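Local atomic coordinates of fucoxanthin chlorophyll a/c-binding protein Lhcq11 (Chaetoceros gracilis, PDB entry 6L4U), a protein that binds chlorophylls a and c and carotenoids such as fucoxanthin, and probably harvests light and passes the excitation energy on to a photosystem. Residues Tyr95-Val100 and Gly176-Gly181. Residues are numbered along the deposited sequence; the frame is centred on the assembly and turned at random.
Sequences YRHSEV and GHYLRG. With CLA (chlorophyll a), chain B.
His-97 and Tyr-178 stack face to face, joining helix 89-115, a membrane-spanning helix of the three-helix light-harvesting (LHC) fold, to the loop that follows helix 148-171. The ring centroids lie 3.7 Å apart with the planes only 20° from parallel, and the closest atoms are CE1 of His-97 and CE2 of Tyr-178, 3.4 Å apart. ND1 of His-97 sits over the centre of the phenol ring. With CG anti to the backbone N, the imidazole is directed toward the loop; Tyr-178 instead holds CG between its backbone N and carbonyl carbon (chi1 42°), which swings the ring toward the helix, and the second torsion turns it broadside to the imidazole. The opposite face of the phenol ring receives NE2 of His-177, near its rim, so the tyrosine is sandwiched between two histidines. Flat aromatic rings suit this buried place, where His-169 adds an edge-to-face partner for Tyr-178 and a chlorophyll c1 lies beside it.

Around the same helix, Glu-99 turns to a chlorophyll a and supplies OE1 as a ligand to its magnesium at 2.5 Å. Its extended chain lays CB and CG against the macrocycle and brings the carboxylate to the metal. Arg-96, three residues earlier, bends at chi2 and chi3 so that NH1 pairs with the same OE1 at 2.8 Å. Arg-219 of helix 208-230 forms a salt bridge with OE2, the glutamate–arginine pairing well known between the crossed helices of LHC proteins. Both arginines, with the magnesium, probably offset the carboxylate's charge. The Arg-96 guanidinium also lays one face over the chlorophyll methyl CMA, and its NH2 donates a nearly straight hydrogen bond (170°) to the ester carbonyl O1D, at a modelled 2.5 Å, short enough to be read with caution.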
loop_
_atom_site.group_PDB
_atom_site.type_symbol
_atom_site.label_atom_id
_atom_site.label_comp_id
_atom_site.label_asym_id
_atom_site.label_seq_id
_atom_site.Cartn_x
_atom_site.Cartn_y
_atom_site.Cartn_z
ATOM N N TYR Y 95 63.947 -22.299 -14.619
ATOM C CA TYR Y 95 65.100 -21.837 -13.858
ATOM C C TYR Y 95 66.318 -21.665 -14.756
ATOM O O TYR Y 95 67.146 -20.779 -14.525
ATOM C CB TYR Y 95 65.416 -22.814 -12.725
ATOM C CG TYR Y 95 64.414 -22.855 -11.592
ATOM C CD1 TYR Y 95 63.458 -21.861 -11.437
ATOM C CD2 TYR Y 95 64.434 -23.894 -10.671
ATOM C CE1 TYR Y 95 62.547 -21.909 -10.405
ATOM C CE2 TYR Y 95 63.529 -23.947 -9.635
ATOM C CZ TYR Y 95 62.588 -22.952 -9.506
ATOM O OH TYR Y 95 61.683 -23.002 -8.474
ATOM N N ARG Y 96 66.449 -22.503 -15.787
ATOM C CA ARG Y 96 67.607 -22.399 -16.668
ATOM C C ARG Y 96 67.443 -21.257 -17.661
ATOM O O ARG Y 96 68.410 -20.546 -17.957
ATOM C CB ARG Y 96 67.835 -23.723 -17.395
ATOM C CG ARG Y 96 69.033 -23.741 -18.337
ATOM C CD ARG Y 96 70.310 -23.257 -17.660
ATOM N NE ARG Y 96 70.922 -24.287 -16.832
ATOM C CZ ARG Y 96 71.626 -24.036 -15.736
ATOM N NH1 ARG Y 96 71.808 -22.785 -15.334
ATOM N NH2 ARG Y 96 72.149 -25.035 -15.041
ATOM N N HIS Y 97 66.228 -21.071 -18.189
ATOM C CA HIS Y 97 65.989 -19.985 -19.133
ATOM C C HIS Y 97 66.120 -18.626 -18.467
ATOM O O HIS Y 97 66.605 -17.676 -19.090
ATOM C CB HIS Y 97 64.608 -20.120 -19.769
ATOM C CG HIS Y 97 64.399 -19.227 -20.954
ATOM N ND1 HIS Y 97 64.432 -19.694 -22.250
ATOM C CD2 HIS Y 97 64.166 -17.897 -21.041
ATOM C CE1 HIS Y 97 64.227 -18.691 -23.083
ATOM N NE2 HIS Y 97 64.060 -17.589 -22.375
ATOM N N SER Y 98 65.706 -18.513 -17.210
ATOM C CA SER Y 98 65.801 -17.229 -16.543
ATOM C C SER Y 98 67.199 -16.939 -16.021
ATOM O O SER Y 98 67.497 -15.776 -15.742
ATOM C CB SER Y 98 64.801 -17.143 -15.394
ATOM O OG SER Y 98 64.864 -15.860 -14.807
ATOM N N GLU Y 99 68.055 -17.955 -15.868
ATOM C CA GLU Y 99 69.442 -17.671 -15.507
ATOM C C GLU Y 99 70.185 -17.029 -16.670
ATOM O O GLU Y 99 70.894 -16.033 -16.484
ATOM C CB GLU Y 99 70.173 -18.938 -15.046
ATOM C CG GLU Y 99 71.645 -18.662 -14.710
ATOM C CD GLU Y 99 72.303 -19.666 -13.774
ATOM O OE1 GLU Y 99 71.712 -20.705 -13.439
ATOM O OE2 GLU Y 99 73.443 -19.404 -13.355
ATOM N N VAL Y 100 70.019 -17.570 -17.879
ATOM C CA VAL Y 100 70.736 -17.017 -19.022
ATOM C C VAL Y 100 70.126 -15.690 -19.460
ATOM O O VAL Y 100 70.828 -14.839 -20.010
ATOM C CB VAL Y 100 70.800 -18.035 -20.180
ATOM C CG1 VAL Y 100 71.486 -19.305 -19.721
ATOM C CG2 VAL Y 100 69.423 -18.355 -20.729
ATOM N N GLY Y 176 59.293 -26.855 -29.834
ATOM C CA GLY Y 176 58.263 -26.064 -29.193
ATOM C C GLY Y 176 58.851 -25.089 -28.198
ATOM O O GLY Y 176 60.028 -24.733 -28.297
ATOM N N HIS Y 177 58.043 -24.647 -27.238
ATOM C CA HIS Y 177 58.507 -23.722 -26.216
ATOM C C HIS Y 177 59.509 -24.401 -25.290
ATOM O O HIS Y 177 59.557 -25.628 -25.172
ATOM C CB HIS Y 177 57.330 -23.202 -25.400
ATOM C CG HIS Y 177 57.498 -21.802 -24.900
ATOM N ND1 HIS Y 177 57.489 -20.707 -25.736
ATOM C CD2 HIS Y 177 57.613 -21.313 -23.643
ATOM C CE1 HIS Y 177 57.623 -19.606 -25.018
ATOM N NE2 HIS Y 177 57.694 -19.945 -23.745
ATOM N N TYR Y 178 60.314 -23.575 -24.619
ATOM C CA TYR Y 178 61.326 -24.087 -23.705
ATOM C C TYR Y 178 60.719 -24.719 -22.461
ATOM O O TYR Y 178 61.378 -25.539 -21.815
ATOM C CB TYR Y 178 62.298 -22.976 -23.305
ATOM C CG TYR Y 178 61.660 -21.641 -23.018
ATOM C CD1 TYR Y 178 61.197 -21.332 -21.746
ATOM C CD2 TYR Y 178 61.542 -20.677 -24.013
ATOM C CE1 TYR Y 178 60.616 -20.109 -21.480
ATOM C CE2 TYR Y 178 60.962 -19.460 -23.759
ATOM C CZ TYR Y 178 60.509 -19.179 -22.492
ATOM O OH TYR Y 178 59.928 -17.962 -22.252
ATOM N N LEU Y 179 59.486 -24.365 -22.114
ATOM C CA LEU Y 179 58.766 -25.053 -21.055
ATOM C C LEU Y 179 57.957 -26.232 -21.568
ATOM O O LEU Y 179 57.321 -26.922 -20.765
ATOM C CB LEU Y 179 57.836 -24.082 -20.326
ATOM C CG LEU Y 179 58.478 -22.832 -19.734
ATOM C CD1 LEU Y 179 57.467 -22.114 -18.873
ATOM C CD2 LEU Y 179 59.717 -23.181 -18.929
ATOM N N ARG Y 180 57.955 -26.472 -22.878
ATOM C CA ARG Y 180 57.263 -27.615 -23.458
ATOM C C ARG Y 180 58.228 -28.602 -24.100
ATOM O O ARG Y 180 58.294 -29.761 -23.682
ATOM C CB ARG Y 180 56.227 -27.130 -24.482
ATOM C CG ARG Y 180 55.139 -26.249 -23.892
ATOM C CD ARG Y 180 54.348 -27.000 -22.832
ATOM N NE ARG Y 180 53.355 -26.159 -22.168
ATOM C CZ ARG Y 180 53.524 -25.607 -20.973
ATOM N NH1 ARG Y 180 54.651 -25.800 -20.304
ATOM N NH2 ARG Y 180 52.564 -24.860 -20.445
ATOM N N GLY Y 181 58.985 -28.179 -25.109
ATOM C CA GLY Y 181 59.930 -29.077 -25.743
ATOM C C GLY Y 181 61.230 -28.448 -26.200
ATOM O O GLY Y 181 62.078 -29.134 -26.778
HETATM MG MG CLA B . 72.386 -20.363 -11.053
HETATM C CHA CLA B . 72.836 -23.764 -10.672
HETATM C CHB CLA B . 69.121 -20.949 -11.779
HETATM C CHC CLA B . 71.915 -17.028 -10.896
HETATM C CHD CLA B . 75.783 -19.894 -9.620
HETATM N NA CLA B . 71.169 -22.040 -11.158
HETATM C C1A CLA B . 71.465 -23.288 -11.089
HETATM C C2A CLA B . 70.350 -24.265 -11.393
HETATM C C3A CLA B . 69.238 -23.325 -11.804
HETATM C C4A CLA B . 69.895 -22.012 -11.558
HETATM C CMA CLA B . 69.007 -23.478 -13.300
HETATM C CAA CLA B . 69.915 -24.996 -10.097
HETATM C CBA CLA B . 68.437 -25.075 -9.700
HETATM C CGA CLA B . 68.125 -24.065 -8.621
HETATM O O1A CLA B . 68.463 -24.246 -7.465
HETATM O O2A CLA B . 67.421 -22.849 -8.984
HETATM N NB CLA B . 70.747 -19.172 -11.293
HETATM C C1B CLA B . 69.516 -19.542 -11.641
HETATM C C2B CLA B . 68.569 -18.417 -11.870
HETATM C C3B CLA B . 69.421 -17.243 -11.599
HETATM C C4B CLA B . 70.738 -17.838 -11.245
HETATM C CMB CLA B . 67.121 -18.431 -12.263
HETATM C CAB CLA B . 69.038 -15.811 -11.657
HETATM C CBB CLA B . 69.099 -15.042 -10.588
HETATM N NC CLA B . 73.595 -18.824 -10.394
HETATM C C1C CLA B . 73.214 -17.535 -10.424
HETATM C C2C CLA B . 74.231 -16.570 -9.925
HETATM C C3C CLA B . 75.360 -17.431 -9.556
HETATM C C4C CLA B . 74.857 -18.783 -9.889
HETATM C CMC CLA B . 74.169 -15.076 -9.805
HETATM C CAC CLA B . 76.697 -17.026 -8.983
HETATM C CBC CLA B . 76.550 -17.064 -7.480
HETATM N ND CLA B . 73.929 -21.435 -10.265
HETATM C C1D CLA B . 75.283 -21.244 -9.830
HETATM C C2D CLA B . 76.086 -22.470 -9.628
HETATM C C3D CLA B . 75.068 -23.483 -9.990
HETATM C C4D CLA B . 73.901 -22.815 -10.323
HETATM C CMD CLA B . 77.487 -22.802 -9.204
HETATM C CAD CLA B . 74.812 -24.932 -10.110
HETATM O OBD CLA B . 75.670 -25.860 -9.894
HETATM C CBD CLA B . 73.433 -25.127 -10.588
HETATM C CGD CLA B . 73.584 -25.595 -12.000
HETATM O O1D CLA B . 73.491 -24.811 -12.928
HETATM O O2D CLA B . 73.877 -26.984 -12.287
HETATM C CED CLA B . 74.488 -27.318 -13.529
HETATM C C1 CLA B . 67.867 -21.637 -8.397
HETATM C C2 CLA B . 66.752 -20.681 -8.044
HETATM C C3 CLA B . 66.974 -19.354 -8.059
HETATM C C4 CLA B . 68.326 -18.806 -8.413
HETATM C C5 CLA B . 65.874 -18.388 -7.698
HETATM C C6 CLA B . 66.004 -17.869 -6.268
HETATM C C7 CLA B . 66.601 -16.465 -6.242
HETATM C C8 CLA B . 66.649 -15.889 -4.841
HETATM C C9 CLA B . 65.607 -14.787 -4.690
HETATM C C10 CLA B . 68.055 -15.378 -4.559
HETATM C C11 CLA B . 68.149 -14.740 -3.182
HETATM C C12 CLA B . 69.156 -13.600 -3.194
HETATM C C13 CLA B . 70.574 -14.137 -3.323
HETATM C C14 CLA B . 71.040 -14.782 -2.024
HETATM C C15 CLA B . 71.492 -12.998 -3.740
HETATM C C16 CLA B . 71.626 -11.930 -2.660
HETATM C C17 CLA B . 72.820 -11.022 -2.933
HETATM C C18 CLA B . 72.684 -10.325 -4.280
HETATM C C19 CLA B . 73.947 -10.501 -5.115
HETATM C C20 CLA B . 72.343 -8.851 -4.099
#